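Local structure of benzoate transport porin BenP (Acinetobacter baumannii AB307-0294, 5DL8) at residues K72-Q83 / L113-D124. The protein probably acts as an outer-membrane porin of the OprD family, a beta-barrel channel thought to let small solutes such as benzoate into the cell. Residues are numbered along the deposited sequence; the frame is centred on the assembly and turned at random.
Sequences KPITIGADASVQ and LKYGATLKLGYD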
loop_
_atom_site.group_PDB
_atom_site.type_symbol
_atom_site.label_atom_id
_atom_site.label_comp_id
_atom_site.label_asym_id
_atom_site.label_seq_id
_atom_site.Cartn_x
_atom_site.Cartn_y
_atom_site.Cartn_z
ATOM N N LYS A 72 -35.327 0.572 8.535
ATOM C CA LYS A 72 -33.984 1.154 8.289
ATOM C C LYS A 72 -34.003 2.408 7.411
ATOM O O LYS A 72 -34.552 2.379 6.294
ATOM C CB LYS A 72 -33.042 0.159 7.548
ATOM C CG LYS A 72 -33.140 -1.276 7.953
ATOM C CD LYS A 72 -32.466 -1.423 9.301
ATOM C CE LYS A 72 -32.738 -2.812 9.863
ATOM N NZ LYS A 72 -31.920 -2.895 11.101
ATOM N N PRO A 73 -33.330 3.484 7.866
ATOM C CA PRO A 73 -33.308 4.666 7.021
ATOM C C PRO A 73 -32.399 4.550 5.800
ATOM O O PRO A 73 -31.365 3.856 5.823
ATOM C CB PRO A 73 -32.808 5.770 7.975
ATOM C CG PRO A 73 -32.129 5.064 9.104
ATOM C CD PRO A 73 -32.868 3.774 9.241
ATOM N N ILE A 74 -32.799 5.191 4.717
ATOM C CA ILE A 74 -31.837 5.517 3.649
ATOM C C ILE A 74 -31.004 6.666 4.177
ATOM O O ILE A 74 -31.555 7.568 4.829
ATOM C CB ILE A 74 -32.515 5.859 2.285
ATOM C CG1 ILE A 74 -32.801 4.564 1.514
ATOM C CG2 ILE A 74 -31.614 6.730 1.395
ATOM C CD1 ILE A 74 -33.969 4.661 0.524
ATOM N N THR A 75 -29.697 6.639 3.910
ATOM C CA THR A 75 -28.711 7.594 4.522
ATOM C C THR A 75 -27.848 8.237 3.448
ATOM O O THR A 75 -27.611 7.630 2.422
ATOM C CB THR A 75 -27.792 6.967 5.618
ATOM O OG1 THR A 75 -27.038 5.880 5.056
ATOM C CG2 THR A 75 -28.592 6.425 6.777
ATOM N N ILE A 76 -27.460 9.503 3.673
ATOM C CA ILE A 76 -26.547 10.252 2.777
ATOM C C ILE A 76 -25.350 10.818 3.568
ATOM O O ILE A 76 -25.480 11.189 4.741
ATOM C CB ILE A 76 -27.210 11.440 2.020
ATOM C CG1 ILE A 76 -28.119 12.255 2.975
ATOM C CG2 ILE A 76 -27.981 10.944 0.809
ATOM C CD1 ILE A 76 -28.170 13.748 2.691
ATOM N N GLY A 77 -24.198 10.855 2.923
ATOM C CA GLY A 77 -23.081 11.633 3.426
ATOM C C GLY A 77 -22.161 12.060 2.327
ATOM O O GLY A 77 -22.406 11.850 1.156
ATOM N N ALA A 78 -21.053 12.634 2.728
ATOM C CA ALA A 78 -19.990 13.034 1.822
ATOM C C ALA A 78 -18.627 13.057 2.514
ATOM O O ALA A 78 -18.526 13.241 3.773
ATOM C CB ALA A 78 -20.286 14.392 1.221
ATOM N N ASP A 79 -17.612 12.835 1.694
ATOM C CA ASP A 79 -16.268 12.938 2.151
ATOM C C ASP A 79 -15.529 13.923 1.236
ATOM O O ASP A 79 -15.960 14.213 0.126
ATOM C CB ASP A 79 -15.516 11.630 2.036
ATOM C CG ASP A 79 -16.109 10.453 2.854
ATOM O OD1 ASP A 79 -16.747 10.565 3.877
ATOM O OD2 ASP A 79 -15.765 9.364 2.480
ATOM N N ALA A 80 -14.372 14.365 1.697
ATOM C CA ALA A 80 -13.494 15.223 0.876
ATOM C C ALA A 80 -12.073 15.302 1.448
ATOM O O ALA A 80 -11.847 15.044 2.630
ATOM C CB ALA A 80 -14.108 16.595 0.752
ATOM N N SER A 81 -11.119 15.651 0.588
ATOM C CA SER A 81 -9.707 15.674 0.986
ATOM C C SER A 81 -8.955 16.781 0.250
ATOM O O SER A 81 -9.347 17.163 -0.857
ATOM C CB SER A 81 -9.045 14.290 0.695
ATOM O OG SER A 81 -8.897 14.031 -0.697
ATOM N N VAL A 82 -7.834 17.228 0.845
ATOM C CA VAL A 82 -6.902 18.109 0.208
ATOM C C VAL A 82 -5.543 17.820 0.813
ATOM O O VAL A 82 -5.420 17.537 2.033
ATOM C CB VAL A 82 -7.351 19.590 0.382
ATOM C CG1 VAL A 82 -7.393 19.976 1.880
ATOM C CG2 VAL A 82 -6.421 20.550 -0.384
ATOM N N GLN A 83 -4.529 17.732 -0.047
ATOM C CA GLN A 83 -3.143 17.462 0.388
ATOM C C GLN A 83 -2.212 18.305 -0.445
ATOM O O GLN A 83 -2.367 18.413 -1.660
ATOM C CB GLN A 83 -2.767 15.988 0.184
ATOM C CG GLN A 83 -3.733 14.872 0.655
ATOM C CD GLN A 83 -3.265 13.495 0.183
ATOM O OE1 GLN A 83 -2.213 12.945 0.591
ATOM N NE2 GLN A 83 -4.014 12.962 -0.794
ATOM N N LEU A 113 -0.387 19.613 -5.421
ATOM C CA LEU A 113 -1.647 19.682 -4.766
ATOM C C LEU A 113 -2.514 18.567 -5.255
ATOM O O LEU A 113 -2.699 18.480 -6.517
ATOM C CB LEU A 113 -2.371 20.966 -5.180
ATOM C CG LEU A 113 -3.774 21.168 -4.607
ATOM C CD1 LEU A 113 -3.779 21.421 -3.119
ATOM C CD2 LEU A 113 -4.385 22.370 -5.329
ATOM N N LYS A 114 -3.062 17.787 -4.306
ATOM C CA LYS A 114 -4.179 16.798 -4.590
ATOM C C LYS A 114 -5.473 17.281 -3.892
ATOM O O LYS A 114 -5.387 17.960 -2.868
ATOM C CB LYS A 114 -3.825 15.478 -4.023
ATOM C CG LYS A 114 -2.621 14.768 -4.576
ATOM C CD LYS A 114 -2.296 13.601 -3.684
ATOM C CE LYS A 114 -1.332 12.644 -4.338
ATOM N NZ LYS A 114 -2.019 11.888 -5.475
ATOM N N TYR A 115 -6.632 16.921 -4.438
ATOM C CA TYR A 115 -7.899 17.048 -3.804
ATOM C C TYR A 115 -8.929 16.055 -4.419
ATOM O O TYR A 115 -8.785 15.605 -5.548
ATOM C CB TYR A 115 -8.465 18.479 -3.849
ATOM C CG TYR A 115 -8.671 19.013 -5.251
ATOM C CD1 TYR A 115 -7.628 19.598 -5.934
ATOM C CD2 TYR A 115 -9.927 18.966 -5.898
ATOM C CE1 TYR A 115 -7.797 20.102 -7.241
ATOM C CE2 TYR A 115 -10.116 19.464 -7.190
ATOM C CZ TYR A 115 -9.022 20.033 -7.839
ATOM O OH TYR A 115 -9.075 20.586 -9.082
ATOM N N GLY A 116 -9.983 15.784 -3.642
ATOM C CA GLY A 116 -11.096 14.921 -4.031
ATOM C C GLY A 116 -12.331 15.100 -3.153
ATOM O O GLY A 116 -12.305 15.781 -2.100
ATOM N N ALA A 117 -13.415 14.494 -3.616
ATOM C CA ALA A 117 -14.680 14.475 -2.880
ATOM C C ALA A 117 -15.396 13.217 -3.209
ATOM O O ALA A 117 -15.099 12.576 -4.210
ATOM C CB ALA A 117 -15.534 15.689 -3.202
ATOM N N THR A 118 -16.273 12.804 -2.300
ATOM C CA THR A 118 -16.962 11.553 -2.418
ATOM C C THR A 118 -18.422 11.733 -1.982
ATOM O O THR A 118 -18.674 12.275 -0.860
ATOM C CB THR A 118 -16.296 10.474 -1.517
ATOM O OG1 THR A 118 -14.863 10.448 -1.667
ATOM C CG2 THR A 118 -16.812 9.084 -1.870
ATOM N N LEU A 119 -19.370 11.251 -2.816
ATOM C CA LEU A 119 -20.801 11.102 -2.401
ATOM C C LEU A 119 -21.046 9.713 -1.800
ATOM O O LEU A 119 -20.513 8.743 -2.302
ATOM C CB LEU A 119 -21.733 11.323 -3.580
ATOM C CG LEU A 119 -22.286 12.709 -3.898
ATOM C CD1 LEU A 119 -21.301 13.855 -3.746
ATOM C CD2 LEU A 119 -22.898 12.701 -5.311
ATOM N N LYS A 120 -21.793 9.642 -0.711
ATOM C CA LYS A 120 -22.119 8.410 -0.013
ATOM C C LYS A 120 -23.633 8.233 0.103
ATOM O O LYS A 120 -24.305 9.165 0.451
ATOM C CB LYS A 120 -21.612 8.450 1.415
ATOM C CG LYS A 120 -20.078 8.346 1.465
ATOM C CD LYS A 120 -19.423 8.300 2.872
ATOM C CE LYS A 120 -19.671 9.531 3.749
ATOM N NZ LYS A 120 -18.995 9.321 5.103
ATOM N N LEU A 121 -24.110 7.006 -0.066
ATOM C CA LEU A 121 -25.524 6.591 0.067
ATOM C C LEU A 121 -25.562 5.233 0.824
ATOM O O LEU A 121 -24.949 4.265 0.388
ATOM C CB LEU A 121 -26.208 6.491 -1.351
ATOM C CG LEU A 121 -27.736 6.230 -1.452
ATOM C CD1 LEU A 121 -28.629 7.361 -0.914
ATOM C CD2 LEU A 121 -28.190 5.815 -2.895
ATOM N N GLY A 122 -26.261 5.178 1.958
ATOM C CA GLY A 122 -26.215 3.990 2.830
ATOM C C GLY A 122 -27.602 3.403 3.014
ATOM O O GLY A 122 -28.624 4.124 2.915
ATOM N N TYR A 123 -27.651 2.098 3.274
ATOM C CA TYR A 123 -28.877 1.418 3.726
ATOM C C TYR A 123 -28.509 0.202 4.649
ATOM O O TYR A 123 -27.814 -0.707 4.197
ATOM C CB TYR A 123 -29.769 0.949 2.524
ATOM C CG TYR A 123 -31.009 0.162 2.989
ATOM C CD1 TYR A 123 -32.125 0.835 3.541
ATOM C CD2 TYR A 123 -31.083 -1.268 2.921
ATOM C CE1 TYR A 123 -33.223 0.133 4.005
ATOM C CE2 TYR A 123 -32.196 -1.955 3.428
ATOM C CZ TYR A 123 -33.253 -1.215 3.950
ATOM O OH TYR A 123 -34.385 -1.803 4.430
ATOM N N ASP A 124 -29.011 0.179 5.906
ATOM C CA ASP A 124 -28.750 -0.925 6.813
ATOM C C ASP A 124 -27.186 -1.197 6.943
ATOM O O ASP A 124 -26.485 -0.421 7.583
ATOM C CB ASP A 124 -29.539 -2.177 6.348
ATOM C CG ASP A 124 -29.618 -3.286 7.423
ATOM O OD1 ASP A 124 -29.375 -2.962 8.618
ATOM O OD2 ASP A 124 -29.936 -4.450 7.071
HETATM O O HOH W 1 -29.837 2.340 7.561
#
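Lys72 lays its aliphatic chain across Tyr123 at about a right angle, CB 3.5 Å from Tyr123 CE1, while its carbonyl oxygen sits at the edge of that ring. A bend at chi2 (-74°) then carries the chain to Asp124, where NZ makes a long salt bridge to OD1 of 3.6 Å. Tyr123 OH is held outside the pair, by Ile69 O. At Pro73 a water replaces the direct bond, donating to Pro73 O and accepting from Asp124 N. Ile74, on the same face as Tyr123, sets CG2 3.8 Å from Leu121 CD1, a methyl that Ile76 CG2 also approaches.

Paired N-H and C=O groups knit the strands from Thr75 with Gly122 through Gln83 with Lys114. Thr75 OG1 lies 3.0 Å from Gly122 CA, close against a residue without a side chain, and is hydrogen-bonded to Asn19. Lys120 folds over Gly77, bent at chi3 (-61°), so that CE passes 3.5 Å from Ala78 N and NZ reaches Asp79 OD1 at 2.8 Å. This charged bond arrives on the syn side of the carboxylate, 29° out of its plane; NZ has a second acceptor in Ser60 O on the neighbouring strand 47-65. Beyond it, Ser81 OG and Thr118 OG1 both bond to Glu132. Gln83 NE2 rests 3.4 Å from Lys114 CD; Gln83 OE1 accepts from Leu149 N, and Lys114 NZ bonds Pro177 O and Glu180 O.

The pair joins strands 72-87 and 107-123 of an antiparallel barrel wall. Ile74, Ile76, Leu119, Leu121 and Tyr115 line one face, consistent with contact with lipid, whereas the opposite face carries Asp79, Lys120, Gln83 and Lys114, whose bonded charges and amide are consistent with a polar side turned to the barrel interior.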